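Apical membrane antigen 1 (PDB 4APM) probably takes part in host-cell invasion by the parasite Babesia divergens, as a membrane antigen of the moving junction. Local coordinates at residues 221-226 / 405-410; 335-340 / 367-372. All blocks are in the same frame, centred on the assembly; numbering follows the deposited sequence.

Interaction 1: residues 221-226 / 405-410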
loop_
_atom_site.group_PDB
_atom_site.type_symbol
_atom_site.label_atom_id
_atom_site.label_comp_id
_atom_site.label_asym_id
_atom_site.label_seq_id
_atom_site.Cartn_x
_atom_site.Cartn_y
_atom_site.Cartn_z
ATOM N N PRO A 221 3.323 6.565 3.183
ATOM C CA PRO A 221 3.741 7.535 2.182
ATOM C C PRO A 221 5.130 8.125 2.545
ATOM O O PRO A 221 5.399 8.393 3.728
ATOM C CB PRO A 221 2.652 8.620 2.273
ATOM C CG PRO A 221 1.462 7.905 2.807
ATOM C CD PRO A 221 2.032 6.922 3.794
ATOM N N VAL A 222 6.012 8.275 1.560
ATOM C CA VAL A 222 7.254 9.002 1.783
ATOM C C VAL A 222 7.090 10.468 1.358
ATOM O O VAL A 222 6.806 10.773 0.169
ATOM C CB VAL A 222 8.439 8.341 1.072
ATOM C CG1 VAL A 222 9.741 9.020 1.464
ATOM C CG2 VAL A 222 8.489 6.843 1.408
ATOM N N LYS A 223 7.202 11.366 2.345
ATOM C CA LYS A 223 7.013 12.813 2.140
ATOM C C LYS A 223 8.145 13.347 1.293
ATOM O O LYS A 223 9.249 12.824 1.356
ATOM C CB LYS A 223 6.977 13.546 3.489
ATOM C CG LYS A 223 6.617 15.012 3.386
ATOM C CD LYS A 223 6.303 15.625 4.748
ATOM C CE LYS A 223 7.305 15.212 5.810
ATOM N NZ LYS A 223 7.156 16.006 7.065
ATOM N N ASP A 224 7.837 14.328 0.447
ATOM C CA ASP A 224 8.829 15.018 -0.404
ATOM C C ASP A 224 9.532 14.097 -1.388
ATOM O O ASP A 224 10.708 14.304 -1.704
ATOM C CB ASP A 224 9.861 15.764 0.446
ATOM C CG ASP A 224 9.228 16.781 1.360
ATOM O OD1 ASP A 224 8.364 17.565 0.915
ATOM O OD2 ASP A 224 9.557 16.767 2.544
ATOM N N ALA A 225 8.818 13.077 -1.868
ATOM C CA ALA A 225 9.436 12.024 -2.704
ATOM C C ALA A 225 8.642 11.733 -3.948
ATOM O O ALA A 225 7.401 11.696 -3.924
ATOM C CB ALA A 225 9.624 10.741 -1.901
ATOM N N ILE A 226 9.377 11.472 -5.019
ATOM C CA ILE A 226 8.834 10.979 -6.262
ATOM C C ILE A 226 9.542 9.650 -6.532
ATOM O O ILE A 226 10.760 9.550 -6.359
ATOM C CB ILE A 226 9.190 11.912 -7.428
ATOM C CG1 ILE A 226 8.545 13.287 -7.252
ATOM C CG2 ILE A 226 8.828 11.278 -8.775
ATOM C CD1 ILE A 226 9.114 14.323 -8.200
ATOM N N TYR A 405 13.314 24.610 0.341
ATOM C CA TYR A 405 13.034 23.980 1.619
ATOM C C TYR A 405 12.245 22.697 1.435
ATOM O O TYR A 405 11.297 22.675 0.662
ATOM C CB TYR A 405 12.226 24.920 2.501
ATOM C CG TYR A 405 11.872 24.329 3.841
ATOM C CD1 TYR A 405 12.812 24.274 4.875
ATOM C CD2 TYR A 405 10.601 23.819 4.080
ATOM C CE1 TYR A 405 12.497 23.710 6.100
ATOM C CE2 TYR A 405 10.272 23.267 5.305
ATOM C CZ TYR A 405 11.217 23.213 6.311
ATOM O OH TYR A 405 10.871 22.663 7.530
ATOM N N SER A 406 12.611 21.655 2.189
ATOM C CA SER A 406 11.755 20.471 2.377
ATOM C C SER A 406 11.568 20.178 3.857
ATOM O O SER A 406 12.527 20.242 4.611
ATOM C CB SER A 406 12.386 19.251 1.701
ATOM O OG SER A 406 13.299 18.614 2.571
ATOM N N GLU A 407 10.351 19.804 4.261
ATOM C CA GLU A 407 10.095 19.378 5.641
ATOM C C GLU A 407 10.966 18.205 6.085
ATOM O O GLU A 407 11.207 18.034 7.273
ATOM C CB GLU A 407 8.631 18.981 5.827
ATOM C CG GLU A 407 7.690 20.128 6.156
ATOM C CD GLU A 407 6.259 19.650 6.389
ATOM O OE1 GLU A 407 6.065 18.432 6.601
ATOM O OE2 GLU A 407 5.324 20.486 6.356
ATOM N N SER A 408 11.361 17.348 5.147
ATOM C CA SER A 408 11.984 16.075 5.505
ATOM C C SER A 408 13.439 16.351 5.824
ATOM O O SER A 408 14.001 15.815 6.783
ATOM C CB SER A 408 11.914 15.068 4.337
ATOM O OG SER A 408 10.580 14.726 4.009
ATOM N N CYS A 409 14.063 17.160 4.976
ATOM C CA CYS A 409 15.493 17.311 5.024
ATOM C C CYS A 409 15.933 18.773 5.093
ATOM O O CYS A 409 17.098 19.076 4.877
ATOM C CB CYS A 409 16.115 16.600 3.833
ATOM S SG CYS A 409 15.634 14.850 3.749
ATOM N N GLY A 410 15.009 19.674 5.428
ATOM C CA GLY A 410 15.264 21.107 5.229
ATOM C C GLY A 410 15.714 21.383 3.800
ATOM O O GLY A 410 15.112 20.861 2.845
HETATM O O HOH W 1 8.061 19.610 2.271
#

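Interaction 2: residues 335-340 / 367-372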
loop_
_atom_site.group_PDB
_atom_site.type_symbol
_atom_site.label_atom_id
_atom_site.label_comp_id
_atom_site.label_asym_id
_atom_site.label_seq_id
_atom_site.Cartn_x
_atom_site.Cartn_y
_atom_site.Cartn_z
ATOM N N CYS A 335 14.463 3.726 -6.687
ATOM C CA CYS A 335 15.021 4.916 -6.021
ATOM C C CYS A 335 13.975 6.027 -5.902
ATOM O O CYS A 335 12.880 5.944 -6.486
ATOM C CB CYS A 335 16.213 5.437 -6.810
ATOM S SG CYS A 335 15.726 5.879 -8.489
ATOM N N LEU A 336 14.326 7.078 -5.169
ATOM C CA LEU A 336 13.441 8.223 -4.978
ATOM C C LEU A 336 14.162 9.502 -5.450
ATOM O O LEU A 336 15.383 9.564 -5.419
ATOM C CB LEU A 336 13.040 8.351 -3.498
ATOM C CG LEU A 336 12.359 7.173 -2.784
ATOM C CD1 LEU A 336 12.027 7.544 -1.348
ATOM C CD2 LEU A 336 11.107 6.704 -3.510
ATOM N N ILE A 337 13.390 10.475 -5.930
ATOM C CA ILE A 337 13.857 11.814 -6.245
ATOM C C ILE A 337 13.262 12.756 -5.189
ATOM O O ILE A 337 12.070 12.652 -4.875
ATOM C CB ILE A 337 13.314 12.245 -7.622
ATOM C CG1 ILE A 337 13.886 11.376 -8.726
ATOM C CG2 ILE A 337 13.521 13.734 -7.873
ATOM C CD1 ILE A 337 12.941 10.284 -9.180
ATOM N N ILE A 338 14.065 13.645 -4.604
ATOM C CA ILE A 338 13.479 14.563 -3.643
ATOM C C ILE A 338 12.749 15.702 -4.357
ATOM O O ILE A 338 13.171 16.159 -5.429
ATOM C CB ILE A 338 14.465 15.071 -2.551
ATOM C CG1 ILE A 338 13.685 15.764 -1.429
ATOM C CG2 ILE A 338 15.505 16.028 -3.123
ATOM C CD1 ILE A 338 14.542 16.572 -0.479
ATOM N N ASP A 339 11.601 16.080 -3.808
ATOM C CA ASP A 339 10.773 17.126 -4.383
ATOM C C ASP A 339 9.709 17.546 -3.368
ATOM O O ASP A 339 8.845 16.758 -3.024
ATOM C CB ASP A 339 10.118 16.642 -5.683
ATOM C CG ASP A 339 9.261 17.706 -6.328
ATOM O OD1 ASP A 339 9.807 18.771 -6.697
ATOM O OD2 ASP A 339 8.034 17.496 -6.441
ATOM N N ALA A 340 9.809 18.774 -2.856
ATOM C CA ALA A 340 8.911 19.266 -1.808
ATOM C C ALA A 340 7.460 19.195 -2.227
ATOM O O ALA A 340 7.117 19.586 -3.336
ATOM C CB ALA A 340 9.270 20.703 -1.434
ATOM N N GLY A 367 18.531 13.417 -8.885
ATOM C CA GLY A 367 17.239 12.979 -9.419
ATOM C C GLY A 367 16.674 13.860 -10.521
ATOM O O GLY A 367 16.827 15.089 -10.481
ATOM N N TYR A 368 16.019 13.241 -11.507
ATOM C CA TYR A 368 15.138 13.978 -12.420
ATOM C C TYR A 368 13.702 13.905 -11.952
ATOM O O TYR A 368 13.174 12.812 -11.779
ATOM C CB TYR A 368 15.253 13.439 -13.843
ATOM C CG TYR A 368 16.615 13.661 -14.426
ATOM C CD1 TYR A 368 17.715 12.939 -13.958
ATOM C CD2 TYR A 368 16.838 14.673 -15.361
ATOM C CE1 TYR A 368 18.989 13.177 -14.445
ATOM C CE2 TYR A 368 18.103 14.905 -15.872
ATOM C CZ TYR A 368 19.177 14.153 -15.407
ATOM O OH TYR A 368 20.445 14.391 -15.891
ATOM N N ILE A 369 13.082 15.064 -11.713
ATOM C CA ILE A 369 11.685 15.104 -11.273
ATOM C C ILE A 369 10.667 14.669 -12.349
ATOM O O ILE A 369 9.625 14.093 -12.023
ATOM C CB ILE A 369 11.276 16.480 -10.692
ATOM C CG1 ILE A 369 11.372 17.582 -11.745
ATOM C CG2 ILE A 369 12.076 16.812 -9.438
ATOM C CD1 ILE A 369 10.678 18.864 -11.343
ATOM N N GLU A 370 10.953 14.975 -13.616
ATOM C CA GLU A 370 10.034 14.660 -14.718
ATOM C C GLU A 370 10.418 13.338 -15.356
ATOM O O GLU A 370 11.592 13.084 -15.611
ATOM C CB GLU A 370 10.052 15.755 -15.799
ATOM C CG GLU A 370 9.156 16.955 -15.543
ATOM C CD GLU A 370 7.679 16.625 -15.655
ATOM O OE1 GLU A 370 7.253 16.109 -16.716
ATOM O OE2 GLU A 370 6.940 16.888 -14.680
ATOM N N PRO A 371 9.415 12.503 -15.656
ATOM C CA PRO A 371 9.590 11.295 -16.454
ATOM C C PRO A 371 10.225 11.560 -17.814
ATOM O O PRO A 371 10.350 12.703 -18.238
ATOM C CB PRO A 371 8.156 10.812 -16.653
ATOM C CG PRO A 371 7.428 11.306 -15.451
ATOM C CD PRO A 371 8.033 12.648 -15.170
ATOM N N ARG A 372 10.564 10.500 -18.527
ATOM C CA ARG A 372 10.838 10.622 -19.954
ATOM C C ARG A 372 10.060 9.561 -20.751
ATOM O O ARG A 372 10.626 8.539 -21.156
ATOM C CB ARG A 372 12.346 10.524 -20.217
ATOM C CG ARG A 372 13.212 10.814 -19.003
ATOM C CD ARG A 372 14.389 11.696 -19.377
ATOM N NE ARG A 372 15.631 11.230 -18.774
ATOM C CZ ARG A 372 16.801 11.841 -18.915
ATOM N NH1 ARG A 372 16.888 12.941 -19.649
ATOM N NH2 ARG A 372 17.887 11.348 -18.331
#

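Interaction 1: residues 221-226 / 405-410
The Asp224 carboxylate carries Ser406 CB over one face, 4.0 Å from Asp224 CG and almost straight above the plane. Its OD2 edge is met on the anti side by Ser408 OG, which donates to Asp224 OD2 over 2.7 Å, 20° out of plane. The bond from Ser408 N to the same oxygen is weak, bent to 130° at the hydrogen. Asp224 OD1 receives a water proton, and this water also accepts from Glu407 N at 3.0 Å; OD1 is further bound by Gly341 N. Glu407's carboxylate is met at its edge: OE1 uses its anti lone pair to take Lys223 NZ at 2.7 Å, a salt bridge. The two side chains cross at about a right angle, the lysine bending at chi3 (44°). Ser408 OG is also hydrogen-bonded to Phe359 N. Asp224 sits in a type II turn, Val222 to Ala225, and Ser406 heads an ST motif, its OG accepting from Cys409 N. The turn leading into strand 225-231 thus meets the turn that follows strand 400-406, an outermost strand of the same mixed sheet, through polar groups: the buried aspartate is gripped at both oxygens, which would probably stabilise its negative charge, while the ion pair adds a more exposed link.

Interaction 2: residues 335-340 / 367-372
Ile337 and Gly367 approach to 4.8 Å between their CA atoms, yet no hydrogen bond joins strand 335-339 to strand 367-368. Both strands belong to one mixed sheet, in which 225-231 and 234-237 lie between them, in a part of the protein consistent with the PAN-type modules of the AMA1 family. Such closeness of strands that are not neighbours is evidence that the sheet is strongly curled and brings its edge strand back over strand 367-368. The hydrogen bonds go elsewhere: Gly367 pairs with Thr388, and Tyr368 with Cys235, which also forms a disulfide with Cys335.

The gap is filled by Ile337, a buried side chain that meets three consecutive residues. Its CG1 rests on the backbone, 3.8 Å from Gly367 CA, an approach made possible because that glycine has no side chain. The same branch passes over the next carbonyl, with CG1 3.4 Å from Tyr368 O and CD1 3.6 Å from Tyr368 O; its chi2 of 100° is well away from a staggered value. With chi1 at -65°, CG1 lies beside the backbone N, which leaves the other branch, Ile337 CG2, anti to that N; it meets Ile369 CG2 at 3.7 Å, methyl against methyl, where the two side chains cross at about a right angle. Ile226 of the adjacent strand also touches Ile369, so the apolar patch spans two strands and the loop.

Tyr368 points its CB away from strand 335-339. Arg372 NH2 stands over the centre of its ring, and the NH1 of that arginine makes a salt bridge with Glu385. Farther along, Asp339 crosses Ile369; an acetate ion, probably from the crystallisation liquor, lies about 3 Å from the aspartate side chain, and the limit of the packing is marked by Asp339 OD1, 4.1 Å from Ile369 CG2.

Overall arrangement
The centres of interactions 1 and 2 are 12 Å apart, on the same side of the chain's centre. Along the chain the order is 221-226, 335-340, 367-372 and 405-410, so interaction 2 falls within the span bridged by interaction 1. The two are coupled directly: strands 225-231 and 335-339 are neighbours in the mixed sheet, with probable backbone hydrogen bonds from Ile337 N to Ile226 O (2.8 Å) and from Asp339 N to Asp224 O (2.9 Å). The disulfide pattern, compared with AMA1 relatives, suggests that the earlier segments belong to domain II and the later ones to domain III. Both contacts would then join these domains, one through polar turns, the other through apolar packing.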